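Local coordinates for hypothetical protein (Pseudomonas aeruginosa, PDB 2H9F) that probably isomerises methylaconitate, as a PrpF-family isomerase built as a homodimer, at residues A[14-19]-A[380-385]; A[172-177]-A[376-381]; A[205-210]-A[247-252]; A[251-256]-A[277-282]; A[44-49]-A[97-102]. One frame throughout, in Å; residues are numbered along the deposited sequence.

Contact 1 of 5, residues A[14-19]-A[380-385]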
# COMPACT_ATOMS: atom_id res chain seq x y z
N TYR A 14 -6.53 -10.24 9.54
CA TYR A 14 -5.67 -9.18 9.10
C TYR A 14 -5.71 -8.09 10.16
O TYR A 14 -6.77 -7.52 10.44
CB TYR A 14 -6.13 -8.71 7.73
CG TYR A 14 -5.25 -7.69 7.05
CD1 TYR A 14 -3.91 -7.93 6.80
CD2 TYR A 14 -5.76 -6.48 6.66
CE1 TYR A 14 -3.09 -6.98 6.14
CE2 TYR A 14 -4.95 -5.53 6.00
CZ TYR A 14 -3.64 -5.76 5.77
OH TYR A 14 -2.91 -4.81 5.15
N LEU A 15 -4.56 -7.85 10.77
CA LEU A 15 -4.48 -6.94 11.93
C LEU A 15 -3.44 -5.88 11.68
O LEU A 15 -2.39 -6.12 11.05
CB LEU A 15 -3.95 -7.65 13.19
CG LEU A 15 -4.76 -8.67 13.95
CD1 LEU A 15 -4.30 -10.03 13.60
CD2 LEU A 15 -4.63 -8.42 15.48
N ARG A 16 -3.70 -4.73 12.28
CA ARG A 16 -2.67 -3.74 12.56
C ARG A 16 -2.07 -4.03 13.91
O ARG A 16 -2.79 -4.13 14.90
CB ARG A 16 -3.23 -2.34 12.63
CG ARG A 16 -2.12 -1.34 12.94
CD ARG A 16 -2.59 0.09 13.13
NE ARG A 16 -3.59 0.29 14.19
CZ ARG A 16 -3.31 0.30 15.49
NH1 ARG A 16 -2.09 0.04 15.93
NH2 ARG A 16 -4.28 0.52 16.35
N GLY A 17 -0.76 -4.15 13.93
CA GLY A 17 0.01 -4.33 15.18
C GLY A 17 1.03 -3.23 15.21
O GLY A 17 1.95 -3.18 14.39
N GLY A 18 0.85 -2.33 16.15
CA GLY A 18 1.68 -1.14 16.19
C GLY A 18 1.57 -0.39 14.87
O GLY A 18 0.49 -0.04 14.46
N THR A 19 2.71 -0.14 14.22
CA THR A 19 2.74 0.67 12.99
C THR A 19 2.97 -0.21 11.74
O THR A 19 3.42 0.30 10.71
CB THR A 19 3.84 1.77 13.08
OG1 THR A 19 5.08 1.13 13.37
CG2 THR A 19 3.54 2.78 14.16
N SER A 380 -0.43 -0.48 20.34
CA SER A 380 -1.84 -0.83 20.23
C SER A 380 -1.96 -1.73 19.03
O SER A 380 -1.09 -1.73 18.20
CB SER A 380 -2.70 0.40 20.04
OG SER A 380 -2.50 1.00 18.77
N ALA A 381 -3.07 -2.46 18.96
CA ALA A 381 -3.37 -3.39 17.86
C ALA A 381 -4.88 -3.36 17.59
O ALA A 381 -5.68 -3.11 18.48
CB ALA A 381 -2.97 -4.73 18.22
N ARG A 382 -5.29 -3.63 16.35
CA ARG A 382 -6.68 -3.93 16.09
C ARG A 382 -6.87 -4.79 14.86
O ARG A 382 -6.07 -4.76 13.89
CB ARG A 382 -7.52 -2.64 15.92
CG ARG A 382 -7.09 -1.74 14.83
CD ARG A 382 -7.96 -0.43 14.78
NE ARG A 382 -9.16 -0.67 14.06
CZ ARG A 382 -9.40 -0.35 12.80
NH1 ARG A 382 -8.58 0.34 12.03
NH2 ARG A 382 -10.57 -0.68 12.31
N ILE A 383 -7.95 -5.57 14.89
CA ILE A 383 -8.37 -6.35 13.75
C ILE A 383 -8.96 -5.45 12.68
O ILE A 383 -9.83 -4.61 12.97
CB ILE A 383 -9.38 -7.48 14.16
CG1 ILE A 383 -8.64 -8.58 14.94
CG2 ILE A 383 -10.04 -8.11 12.89
CD1 ILE A 383 -9.61 -9.60 15.58
N LEU A 384 -8.48 -5.60 11.45
CA LEU A 384 -8.99 -4.83 10.32
C LEU A 384 -10.00 -5.66 9.51
O LEU A 384 -11.02 -5.20 9.07
CB LEU A 384 -7.80 -4.41 9.40
CG LEU A 384 -6.67 -3.60 10.08
CD1 LEU A 384 -5.51 -3.33 9.14
CD2 LEU A 384 -7.19 -2.34 10.63
N MSE A 385 -9.66 -6.92 9.29
CA MSE A 385 -10.57 -7.83 8.63
C MSE A 385 -10.32 -9.26 9.12
O MSE A 385 -9.22 -9.60 9.46
CB MSE A 385 -10.40 -7.68 7.10
CG MSE A 385 -11.46 -8.42 6.30
SE MSE A 385 -11.31 -8.09 4.38
CE MSE A 385 -12.82 -9.08 3.92
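The guanidinium of Arg16 has backbone N of Arg382 over one face, offset toward the rim, and Ser380 OG at its edge, close to the plane. It springs from an antiparallel pairing of strands 7-17 and 369-386, broken by a classic beta bulge: Leu384 and Met385 both sit opposite Tyr14. The guanidinium of Arg382 is the second flat group, with Leu384 CD2 above one face, and the two guanidinium planes lie 42° apart. The Tyr14 ring meets Leu384 CD1 obliquely, 3.9 Å from Tyr14 CE2. At the bulge Tyr14 O takes Leu384 N at 2.8 Å and Met385 N at 3.2 Å, the latter on a lone pair. Past it the register is regular, and Arg16 and Arg382 trade backbone N-H...O bonds.

Arg16 leaves the strand with CG anti to its N (chi1 179°) and bends at chi3, which turns the guanidinium end-on to Ser380. NH1 and NH2 of Arg16 both donate to Ser380 OG, each at 3.0 Å, and NH1 of Arg16 also donates to Gly18 O, on a lone pair of that carbonyl. The stronger partner of both arginines is Asp60 of the second subunit, whose carboxylate probably offsets the paired positive charges at this dimer interface. On the opposite face of the sheet, next to helix 106-118, Leu15 CG rests 4.0 Å from Ile383 CG1.

Contact 2 of 5, residues A[172-177]-A[376-381]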
# COMPACT_ATOMS: atom_id res chain seq x y z
N ALA A 172 -6.53 3.83 19.99
CA ALA A 172 -7.01 2.50 20.28
C ALA A 172 -6.59 2.19 21.70
O ALA A 172 -6.06 3.07 22.39
CB ALA A 172 -6.48 1.51 19.27
N ALA A 173 -6.83 0.97 22.16
CA ALA A 173 -6.55 0.59 23.53
C ALA A 173 -5.07 0.33 23.66
O ALA A 173 -4.42 -0.19 22.73
CB ALA A 173 -7.34 -0.66 23.86
N GLU A 174 -4.52 0.67 24.82
CA GLU A 174 -3.09 0.52 25.08
C GLU A 174 -2.78 -0.91 25.45
O GLU A 174 -3.51 -1.53 26.22
CB GLU A 174 -2.69 1.47 26.23
CG GLU A 174 -1.24 1.40 26.57
CD GLU A 174 -0.85 2.39 27.66
OE1 GLU A 174 -1.74 3.08 28.21
OE2 GLU A 174 0.37 2.54 27.94
N ILE A 175 -1.75 -1.45 24.81
CA ILE A 175 -1.19 -2.75 25.17
C ILE A 175 0.25 -2.48 25.58
O ILE A 175 1.05 -2.01 24.78
CB ILE A 175 -1.17 -3.73 23.99
CG1 ILE A 175 -2.62 -4.04 23.57
CG2 ILE A 175 -0.50 -5.03 24.38
CD1 ILE A 175 -2.80 -4.78 22.21
N VAL A 176 0.57 -2.75 26.83
CA VAL A 176 1.94 -2.62 27.31
C VAL A 176 2.68 -3.93 27.00
O VAL A 176 2.16 -5.01 27.27
CB VAL A 176 1.94 -2.39 28.86
CG1 VAL A 176 3.34 -2.44 29.43
CG2 VAL A 176 1.21 -1.08 29.21
N LEU A 177 3.88 -3.82 26.43
CA LEU A 177 4.71 -4.96 26.12
C LEU A 177 5.94 -4.94 26.99
O LEU A 177 6.51 -3.87 27.20
CB LEU A 177 5.18 -4.90 24.66
CG LEU A 177 4.13 -4.89 23.52
CD1 LEU A 177 4.82 -4.56 22.19
CD2 LEU A 177 3.36 -6.22 23.45
N ILE A 376 10.35 -2.08 28.28
CA ILE A 376 8.91 -1.91 28.41
C ILE A 376 8.45 -0.74 27.55
O ILE A 376 9.04 0.34 27.58
CB ILE A 376 8.52 -1.65 29.90
CG1 ILE A 376 9.07 -2.77 30.80
CG2 ILE A 376 6.99 -1.57 30.06
CD1 ILE A 376 9.03 -2.49 32.27
N MSE A 377 7.41 -0.97 26.76
CA MSE A 377 6.84 0.07 25.89
C MSE A 377 5.37 -0.20 25.66
O MSE A 377 4.89 -1.28 25.96
CB MSE A 377 7.57 0.07 24.58
CG MSE A 377 7.45 -1.26 23.83
SE MSE A 377 8.73 -1.41 22.39
CE MSE A 377 10.32 -1.79 23.37
N SER A 378 4.65 0.79 25.16
CA SER A 378 3.24 0.67 24.90
C SER A 378 2.94 0.80 23.42
O SER A 378 3.49 1.68 22.72
CB SER A 378 2.47 1.77 25.64
OG SER A 378 2.48 1.52 27.03
N ARG A 379 2.07 -0.07 22.94
CA ARG A 379 1.60 0.00 21.55
C ARG A 379 0.12 -0.30 21.53
O ARG A 379 -0.54 -0.28 22.59
CB ARG A 379 2.43 -0.98 20.71
CG ARG A 379 3.85 -0.48 20.59
CD ARG A 379 4.68 -1.20 19.61
NE ARG A 379 5.93 -0.45 19.48
CZ ARG A 379 7.14 -0.98 19.26
NH1 ARG A 379 7.34 -2.32 19.16
NH2 ARG A 379 8.19 -0.15 19.17
N SER A 380 -0.43 -0.48 20.34
CA SER A 380 -1.84 -0.83 20.23
C SER A 380 -1.96 -1.73 19.03
O SER A 380 -1.09 -1.73 18.20
CB SER A 380 -2.70 0.40 20.04
OG SER A 380 -2.50 1.00 18.77
N ALA A 381 -3.07 -2.46 18.96
CA ALA A 381 -3.37 -3.39 17.86
C ALA A 381 -4.88 -3.36 17.59
O ALA A 381 -5.68 -3.11 18.48
CB ALA A 381 -2.97 -4.73 18.22
O HOH W 1 -5.10 -2.04 21.14
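Ile175 and Arg379, then Leu177 and Met377, form antiparallel hydrogen-bonded pairs, with Val176 and Ser378 as the non-hydrogen-bonded pair between them and the strand axes at 153°. Strand 175-180 thereby lines the side of strand 369-386 in a beta sheet that also includes strand 144-153. The four backbone bonds are nearly straight; Leu177 N to Met377 O measures 2.8 Å.

On one face Glu174 does the polar work. Its CG is anti to the backbone N (chi1 -180°) and the chain stays extended, carrying the carboxylate across to Ser378 on the neighbouring strand. There OE2 accepts the Ser378 hydroxyl through its anti lone pair, a short bond of 2.5 Å from Ser378 OG. Val176 shares this face, placing CG2 against the same hydroxyl and CG1 3.8 Å from Ile376 CG2. Phe163, from a loop, packs against both Glu174 and Ser378.

The other face carries Ile175, Leu177, Met377 and Arg379 and packs against helix 106-118, where Ile175, Leu177 and Arg379 touch Thr110. Here Met377 SE lies over a face of the Arg379 guanidinium, toward its rim. Where the strands part, a water bridges Ala173 O to Ala381 N, and nearby Ile175 CD1 touches Ala381 CB at 4.0 Å.

Contact 3 of 5, residues A[205-210]-A[247-252]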
# COMPACT_ATOMS: atom_id res chain seq x y z
N PRO A 205 36.88 18.29 20.61
CA PRO A 205 37.88 19.24 20.11
C PRO A 205 37.28 20.50 19.49
O PRO A 205 36.43 20.41 18.58
CB PRO A 205 38.64 18.42 19.07
CG PRO A 205 38.59 17.03 19.61
CD PRO A 205 37.22 16.91 20.21
N GLY A 206 37.72 21.65 20.00
CA GLY A 206 37.21 22.94 19.56
C GLY A 206 35.79 23.30 19.97
O GLY A 206 35.35 24.42 19.72
N VAL A 207 35.06 22.37 20.60
CA VAL A 207 33.68 22.62 21.02
C VAL A 207 33.58 22.74 22.54
O VAL A 207 32.95 23.68 23.05
CB VAL A 207 32.70 21.54 20.51
CG1 VAL A 207 31.26 21.93 20.86
CG2 VAL A 207 32.87 21.33 19.01
N GLY A 208 34.17 21.80 23.25
CA GLY A 208 34.11 21.79 24.72
C GLY A 208 34.32 20.42 25.35
O GLY A 208 34.59 19.43 24.66
N THR A 209 34.22 20.37 26.67
CA THR A 209 34.25 19.11 27.40
C THR A 209 32.93 19.02 28.15
O THR A 209 32.56 19.93 28.89
CB THR A 209 35.47 19.00 28.31
OG1 THR A 209 36.64 18.94 27.48
CG2 THR A 209 35.42 17.74 29.15
N PHE A 210 32.20 17.95 27.93
CA PHE A 210 30.82 17.87 28.36
C PHE A 210 30.57 16.59 29.13
O PHE A 210 31.13 15.57 28.80
CB PHE A 210 29.91 17.88 27.14
CG PHE A 210 30.02 19.12 26.30
CD1 PHE A 210 29.81 20.37 26.86
CD2 PHE A 210 30.34 19.04 24.96
CE1 PHE A 210 29.92 21.52 26.09
CE2 PHE A 210 30.45 20.20 24.18
CZ PHE A 210 30.22 21.43 24.74
N LEU A 247 24.13 22.05 13.41
CA LEU A 247 24.14 20.65 13.04
C LEU A 247 25.55 20.10 12.98
O LEU A 247 25.79 18.96 13.39
CB LEU A 247 23.40 20.45 11.70
CG LEU A 247 21.89 20.75 11.69
CD1 LEU A 247 21.29 20.53 10.28
CD2 LEU A 247 21.11 19.94 12.76
N ALA A 248 26.48 20.90 12.47
CA ALA A 248 27.89 20.50 12.41
C ALA A 248 28.46 20.33 13.82
O ALA A 248 29.27 19.44 14.07
CB ALA A 248 28.71 21.54 11.62
N ARG A 249 28.04 21.19 14.72
CA ARG A 249 28.47 21.12 16.11
C ARG A 249 27.98 19.84 16.79
O ARG A 249 28.72 19.21 17.55
CB ARG A 249 27.92 22.35 16.86
CG ARG A 249 28.54 22.60 18.21
CD ARG A 249 28.06 23.94 18.79
NE ARG A 249 28.53 24.13 20.17
CZ ARG A 249 27.83 23.84 21.27
NH1 ARG A 249 26.60 23.33 21.20
NH2 ARG A 249 28.36 24.05 22.47
N PHE A 250 26.73 19.47 16.53
CA PHE A 250 26.19 18.23 17.10
C PHE A 250 26.95 17.02 16.58
O PHE A 250 27.22 16.07 17.33
CB PHE A 250 24.69 18.09 16.76
CG PHE A 250 23.79 18.74 17.72
CD1 PHE A 250 23.71 18.29 19.03
CD2 PHE A 250 22.96 19.79 17.32
CE1 PHE A 250 22.83 18.92 19.94
CE2 PHE A 250 22.10 20.41 18.22
CZ PHE A 250 22.03 19.97 19.53
N GLU A 251 27.29 17.06 15.29
CA GLU A 251 27.99 15.96 14.67
C GLU A 251 29.36 15.80 15.30
O GLU A 251 29.87 14.68 15.38
CB GLU A 251 28.10 16.15 13.16
CG GLU A 251 28.96 15.09 12.41
CD GLU A 251 28.37 13.67 12.42
OE1 GLU A 251 27.23 13.51 12.92
OE2 GLU A 251 29.07 12.72 11.92
N ARG A 252 29.96 16.90 15.73
CA ARG A 252 31.28 16.83 16.37
C ARG A 252 31.20 16.12 17.71
O ARG A 252 32.08 15.33 18.08
CB ARG A 252 31.89 18.23 16.48
CG ARG A 252 32.64 18.57 15.21
CD ARG A 252 32.46 19.97 14.78
NE ARG A 252 33.41 20.86 15.43
CZ ARG A 252 34.63 21.15 14.97
NH1 ARG A 252 35.09 20.62 13.83
NH2 ARG A 252 35.39 21.98 15.68
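Arg249 leaves helix 244-260 and stretches to Val207. Beyond CB, its CG, set anti to the backbone N (chi1 -166°), comes to 3.9 Å from Val207 CG1. The extended chain from CG to NE carries it across the valine methyl. Arg249 NE is the atom nearest to Val207 CG1, at 3.6 Å, and CZ follows just behind it. At the tip the two nitrogens part: NH2 sits 3.9 Å from Phe210 CZ, with the guanidinium and ring planes 72° apart, while NH1 is hydrogen-bonded to Ile229 O, which helps set how the group is turned. The Phe210 ring in turn has Val207 CG1 at its edge and the carbonyl carbon of Gly208 over one face.

The second methyl of Val207 belongs to Arg252, one helical turn along. That chain is bent at chi2 and chi3, and Val207 CG2 lies at the edge of its guanidinium, 3.7 Å from Arg252 NE. Arg252 NH2 comes within 3.5 Å of Pro205 O, but the angle is too poor for a hydrogen bond. No hydrogen bond crosses between these segments; the aliphatic and guanidinium parts of two arginines simply straddle a valine at the protein surface.

The arrangement is that of a beta hairpin packed on a helix: strands 200-204 and 208-216 are joined through Pro205 and Gly206, whose backbone angles suit a type II turn, and a classic beta bulge sets Val207 and Gly208 both facing Val204.

Contact 4 of 5, residues A[251-256]-A[277-282]. With SO4 (sulfate ion), chain F.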
# COMPACT_ATOMS: atom_id res chain seq x y z
N GLU A 251 27.29 17.06 15.29
CA GLU A 251 27.99 15.96 14.67
C GLU A 251 29.36 15.80 15.30
O GLU A 251 29.87 14.68 15.38
CB GLU A 251 28.10 16.15 13.16
CG GLU A 251 28.96 15.09 12.41
CD GLU A 251 28.37 13.67 12.42
OE1 GLU A 251 27.23 13.51 12.92
OE2 GLU A 251 29.07 12.72 11.92
N ARG A 252 29.96 16.90 15.73
CA ARG A 252 31.28 16.83 16.37
C ARG A 252 31.20 16.12 17.71
O ARG A 252 32.08 15.33 18.08
CB ARG A 252 31.89 18.23 16.48
CG ARG A 252 32.64 18.57 15.21
CD ARG A 252 32.46 19.97 14.78
NE ARG A 252 33.41 20.86 15.43
CZ ARG A 252 34.63 21.15 14.97
NH1 ARG A 252 35.09 20.62 13.83
NH2 ARG A 252 35.39 21.98 15.68
N ILE A 253 30.11 16.37 18.41
CA ILE A 253 29.86 15.70 19.69
C ILE A 253 29.60 14.23 19.44
O ILE A 253 30.16 13.35 20.12
CB ILE A 253 28.69 16.33 20.46
CG1 ILE A 253 28.91 17.84 20.66
CG2 ILE A 253 28.57 15.67 21.82
CD1 ILE A 253 27.79 18.57 21.30
N ARG A 254 28.78 13.95 18.42
CA ARG A 254 28.45 12.58 18.08
C ARG A 254 29.75 11.81 17.74
O ARG A 254 29.95 10.71 18.19
CB ARG A 254 27.45 12.54 16.91
CG ARG A 254 26.73 11.18 16.73
CD ARG A 254 25.86 11.11 15.45
NE ARG A 254 26.68 11.02 14.24
CZ ARG A 254 27.22 9.91 13.73
NH1 ARG A 254 27.01 8.72 14.23
NH2 ARG A 254 27.95 10.01 12.65
N VAL A 255 30.63 12.43 16.96
CA VAL A 255 31.90 11.79 16.55
C VAL A 255 32.83 11.54 17.75
O VAL A 255 33.47 10.48 17.86
CB VAL A 255 32.60 12.65 15.44
CG1 VAL A 255 34.00 12.14 15.12
CG2 VAL A 255 31.75 12.67 14.18
N ALA A 256 32.93 12.53 18.63
CA ALA A 256 33.69 12.41 19.86
C ALA A 256 33.22 11.20 20.70
O ALA A 256 34.03 10.39 21.15
CB ALA A 256 33.59 13.70 20.65
N PRO A 277 26.83 6.13 16.62
CA PRO A 277 25.82 6.22 17.67
C PRO A 277 24.84 7.33 17.35
O PRO A 277 25.13 8.17 16.52
CB PRO A 277 26.65 6.58 18.90
CG PRO A 277 27.77 7.35 18.37
CD PRO A 277 28.14 6.59 17.10
N LYS A 278 23.68 7.31 17.98
CA LYS A 278 22.82 8.50 17.98
C LYS A 278 23.33 9.52 18.99
O LYS A 278 24.17 9.20 19.83
CB LYS A 278 21.38 8.12 18.30
CG LYS A 278 20.80 7.03 17.36
CD LYS A 278 20.93 7.40 15.89
CE LYS A 278 20.06 6.54 14.94
NZ LYS A 278 20.23 6.99 13.48
N ILE A 279 22.80 10.75 18.92
CA ILE A 279 23.19 11.84 19.79
C ILE A 279 21.90 12.48 20.27
O ILE A 279 21.03 12.78 19.47
CB ILE A 279 24.11 12.91 19.06
CG1 ILE A 279 24.37 14.15 19.92
CG2 ILE A 279 23.54 13.37 17.73
CD1 ILE A 279 25.23 13.89 21.13
N ALA A 280 21.77 12.63 21.58
CA ALA A 280 20.54 13.23 22.14
C ALA A 280 20.92 14.06 23.34
O ALA A 280 21.93 13.82 24.00
CB ALA A 280 19.56 12.14 22.55
N PHE A 281 20.09 15.05 23.63
CA PHE A 281 20.30 15.87 24.77
C PHE A 281 19.04 15.86 25.60
O PHE A 281 17.94 15.81 25.06
CB PHE A 281 20.73 17.32 24.43
CG PHE A 281 19.88 18.02 23.40
CD1 PHE A 281 20.01 17.75 22.05
CD2 PHE A 281 19.00 19.07 23.78
CE1 PHE A 281 19.26 18.46 21.10
CE2 PHE A 281 18.24 19.76 22.83
CZ PHE A 281 18.36 19.47 21.51
N VAL A 282 19.26 15.90 26.92
CA VAL A 282 18.23 15.75 27.94
C VAL A 282 18.16 16.95 28.88
O VAL A 282 19.13 17.70 29.05
CB VAL A 282 18.47 14.45 28.78
CG1 VAL A 282 18.53 13.25 27.86
CG2 VAL A 282 19.72 14.54 29.64
S SO4 F . 19.19 3.68 12.14
O1 SO4 F . 20.28 2.69 12.27
O2 SO4 F . 18.11 3.21 11.26
O3 SO4 F . 18.60 3.79 13.47
O4 SO4 F . 19.74 4.96 11.65
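This is helix-on-sheet packing: helix 244-260 lies across the start of strand 278-283, their local axes at 117°, just after the cis peptide bond that precedes Pro277. Arg254 packs on Ile279, with Arg254 CG 3.9 Å from Ile279 CB. The aliphatic part of the arginine passes obliquely over the isoleucine, and its bend at chi3 (72°) then brings the guanidinium to the loop end of the strand. There Arg254 NH1 donates to Pro277 O at 3.0 Å, a nearly straight bond lying in the guanidinium plane and directed at a carbonyl lone pair. One turn back, Glu251 takes the side of the same guanidinium: NE of Arg254 goes to OE1 of Glu251 at 2.9 Å and NH2 to OE2 on its syn lone pair. Ile253 adds an apolar touch, its CG2 3.8 Å from Ile279 CD1, crossing at about a right angle.

Lys278 points the other way, its NZ shared between Ser309 OG and a sulfate ion, O4 of which is 2.8 Å from NZ; His275 ND1 holds the sulfate too, which is probably from the crystallisation liquor.

With Arg273 O also accepting from NH2, the buried Arg254 uses NE, NH1 and NH2 all as donors, and the side-on pairing with Glu251 probably keeps both groups charged while holding the guanidinium edge-on to the Pro277 carbonyl.

Contact 5 of 5, residues A[44-49]-A[97-102]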
# COMPACT_ATOMS: atom_id res chain seq x y z
N LEU A 44 3.27 -20.17 0.06
CA LEU A 44 1.92 -19.79 0.45
C LEU A 44 1.90 -18.31 0.82
O LEU A 44 1.07 -17.54 0.32
CB LEU A 44 1.37 -20.64 1.60
CG LEU A 44 0.01 -20.12 2.14
CD1 LEU A 44 -1.06 -20.24 1.10
CD2 LEU A 44 -0.40 -20.83 3.45
N PHE A 45 2.82 -17.90 1.69
CA PHE A 45 2.85 -16.55 2.19
C PHE A 45 3.24 -15.50 1.14
O PHE A 45 2.67 -14.40 1.08
CB PHE A 45 3.75 -16.50 3.42
CG PHE A 45 3.16 -17.19 4.63
CD1 PHE A 45 1.85 -17.63 4.65
CD2 PHE A 45 3.90 -17.32 5.78
CE1 PHE A 45 1.33 -18.25 5.74
CE2 PHE A 45 3.36 -17.89 6.89
CZ PHE A 45 2.09 -18.40 6.86
N MSE A 46 4.17 -15.88 0.27
CA MSE A 46 4.46 -15.07 -0.93
C MSE A 46 3.16 -14.82 -1.67
O MSE A 46 2.72 -13.65 -1.95
CB MSE A 46 5.51 -15.85 -1.84
CG MSE A 46 6.89 -15.74 -1.39
SE MSE A 46 7.88 -16.79 -2.65
CE MSE A 46 9.23 -17.78 -1.55
N ARG A 47 2.36 -15.86 -1.83
CA ARG A 47 1.17 -15.73 -2.67
C ARG A 47 0.07 -14.94 -1.95
O ARG A 47 -0.64 -14.11 -2.56
CB ARG A 47 0.73 -17.12 -3.17
CG ARG A 47 -0.26 -17.10 -4.35
CD ARG A 47 0.35 -16.76 -5.74
NE ARG A 47 -0.71 -16.01 -6.40
CZ ARG A 47 -1.38 -16.32 -7.51
NH1 ARG A 47 -1.10 -17.35 -8.31
NH2 ARG A 47 -2.36 -15.48 -7.84
N VAL A 48 -0.05 -15.14 -0.63
CA VAL A 48 -1.06 -14.36 0.15
C VAL A 48 -0.77 -12.89 0.04
O VAL A 48 -1.70 -12.03 -0.10
CB VAL A 48 -1.06 -14.82 1.64
CG1 VAL A 48 -1.71 -13.82 2.56
CG2 VAL A 48 -1.75 -16.19 1.74
N ILE A 49 0.51 -12.57 0.20
CA ILE A 49 1.01 -11.20 0.13
C ILE A 49 0.96 -10.55 -1.26
O ILE A 49 0.62 -9.35 -1.38
CB ILE A 49 2.41 -11.06 0.74
CG1 ILE A 49 2.31 -11.20 2.27
CG2 ILE A 49 3.05 -9.71 0.39
CD1 ILE A 49 1.32 -10.23 2.94
N PRO A 97 11.34 -13.63 -4.65
CA PRO A 97 10.63 -14.72 -3.98
C PRO A 97 11.42 -15.15 -2.77
O PRO A 97 12.31 -16.00 -2.87
CB PRO A 97 10.57 -15.80 -5.06
CG PRO A 97 11.85 -15.60 -5.83
CD PRO A 97 12.17 -14.13 -5.77
N PHE A 98 11.14 -14.53 -1.64
CA PHE A 98 11.89 -14.76 -0.40
C PHE A 98 11.05 -14.38 0.80
O PHE A 98 10.36 -13.34 0.78
CB PHE A 98 13.20 -13.95 -0.37
CG PHE A 98 14.15 -14.37 0.75
CD1 PHE A 98 14.87 -15.55 0.66
CD2 PHE A 98 14.29 -13.59 1.90
CE1 PHE A 98 15.72 -15.94 1.68
CE2 PHE A 98 15.12 -13.96 2.92
CZ PHE A 98 15.85 -15.15 2.82
N VAL A 99 11.05 -15.24 1.81
CA VAL A 99 10.41 -14.93 3.08
C VAL A 99 11.50 -15.05 4.10
O VAL A 99 12.19 -16.08 4.16
CB VAL A 99 9.23 -15.87 3.41
CG1 VAL A 99 8.57 -15.44 4.71
CG2 VAL A 99 8.19 -15.89 2.26
N ASP A 100 11.70 -14.00 4.88
CA ASP A 100 12.82 -13.97 5.82
C ASP A 100 12.26 -14.25 7.19
O ASP A 100 11.36 -13.53 7.64
CB ASP A 100 13.48 -12.58 5.80
CG ASP A 100 14.68 -12.47 6.68
OD1 ASP A 100 15.03 -13.39 7.47
OD2 ASP A 100 15.28 -11.40 6.56
N TRP A 101 12.77 -15.29 7.83
CA TRP A 101 12.31 -15.70 9.14
C TRP A 101 13.30 -15.34 10.26
O TRP A 101 13.15 -15.76 11.41
CB TRP A 101 12.06 -17.21 9.17
CG TRP A 101 11.05 -17.66 8.18
CD1 TRP A 101 11.29 -18.18 6.96
CD2 TRP A 101 9.64 -17.58 8.32
NE1 TRP A 101 10.11 -18.46 6.32
CE2 TRP A 101 9.08 -18.09 7.14
CE3 TRP A 101 8.81 -17.15 9.34
CZ2 TRP A 101 7.71 -18.19 6.95
CZ3 TRP A 101 7.45 -17.22 9.14
CH2 TRP A 101 6.91 -17.73 7.96
N SER A 102 14.32 -14.56 9.94
CA SER A 102 15.43 -14.38 10.89
C SER A 102 15.21 -13.23 11.89
O SER A 102 15.97 -13.11 12.85
CB SER A 102 16.70 -14.10 10.11
OG SER A 102 16.63 -12.80 9.57
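Phe45 and Trp101 meet rim to rim, with Phe45 CE2 3.7 Å from Trp101 CH2. The two side chains cross at about a right angle, and each ring has the other at its edge and close to its own plane, so neither stacks on a face here. One residue along the helix, Met46, a selenomethionine in this crystal, makes the remaining contacts, with Pro97, Phe98 and Val99. Its CG, anti to the carbonyl carbon (chi1 -79°), comes to 3.9 Å from Val99 CG2. The chain then bends at chi3 and crosses Pro97: SE lies 3.7 Å from Pro97 CB, and the methyl CE reaches 3.6 Å from the carbonyl carbon of Pro97, close to the peptide that leads into Phe98. No hydrogen bond joins the two segments.

Structurally this packs helix 39-49 against the short strand 99-100, which pairs antiparallel with strand 85-92 through the backbone of Asp100 and Gln91. Val99 works on two fronts: while CG2 faces Met46, its CG1 lies over one face of the Trp101 indole, toward the rim. The indole is also tied to the helix itself, since Trp101 NE1 is hydrogen-bonded to Asp42 OD1.

Farther out, an Asx turn shapes the chain around Trp101. Asp100 OD1 accepts from the backbone N of Ser102 at 2.8 Å, from above the carboxylate plane, and from Ser102 OG on the syn side at 2.7 Å. Trp101 O receives Asn141 ND2. Behind Phe45 stand the ring of Phe25 and the side chains of Cys72 and Ile74 on strand 71-77.

In the fold
Contacts 1 and 2 touch (centres about 12 Å apart), sharing Ser380 and Ala381 and placing strands 7-17 and 175-180 beside strand 369-386. Contact 5 lies in the same lobe, its centre about 19 Å from that of contact 1. Contacts 3 and 4, centres about 8 Å apart, share helix 244-260 in the other lobe, their centres about 43 and 35 Å from that of contact 1. Along the chain contact 5 closes first; contacts 3, 4 and 5 nest in the loop closed by contact 1, contacts 3 and 4 also in that of contact 2. Strand 369-386 returns the chain to its beginning, consistent with the two-lobed diaminopimelate-epimerase-like fold of PrpF proteins; contact 1 also adjoins the second subunit.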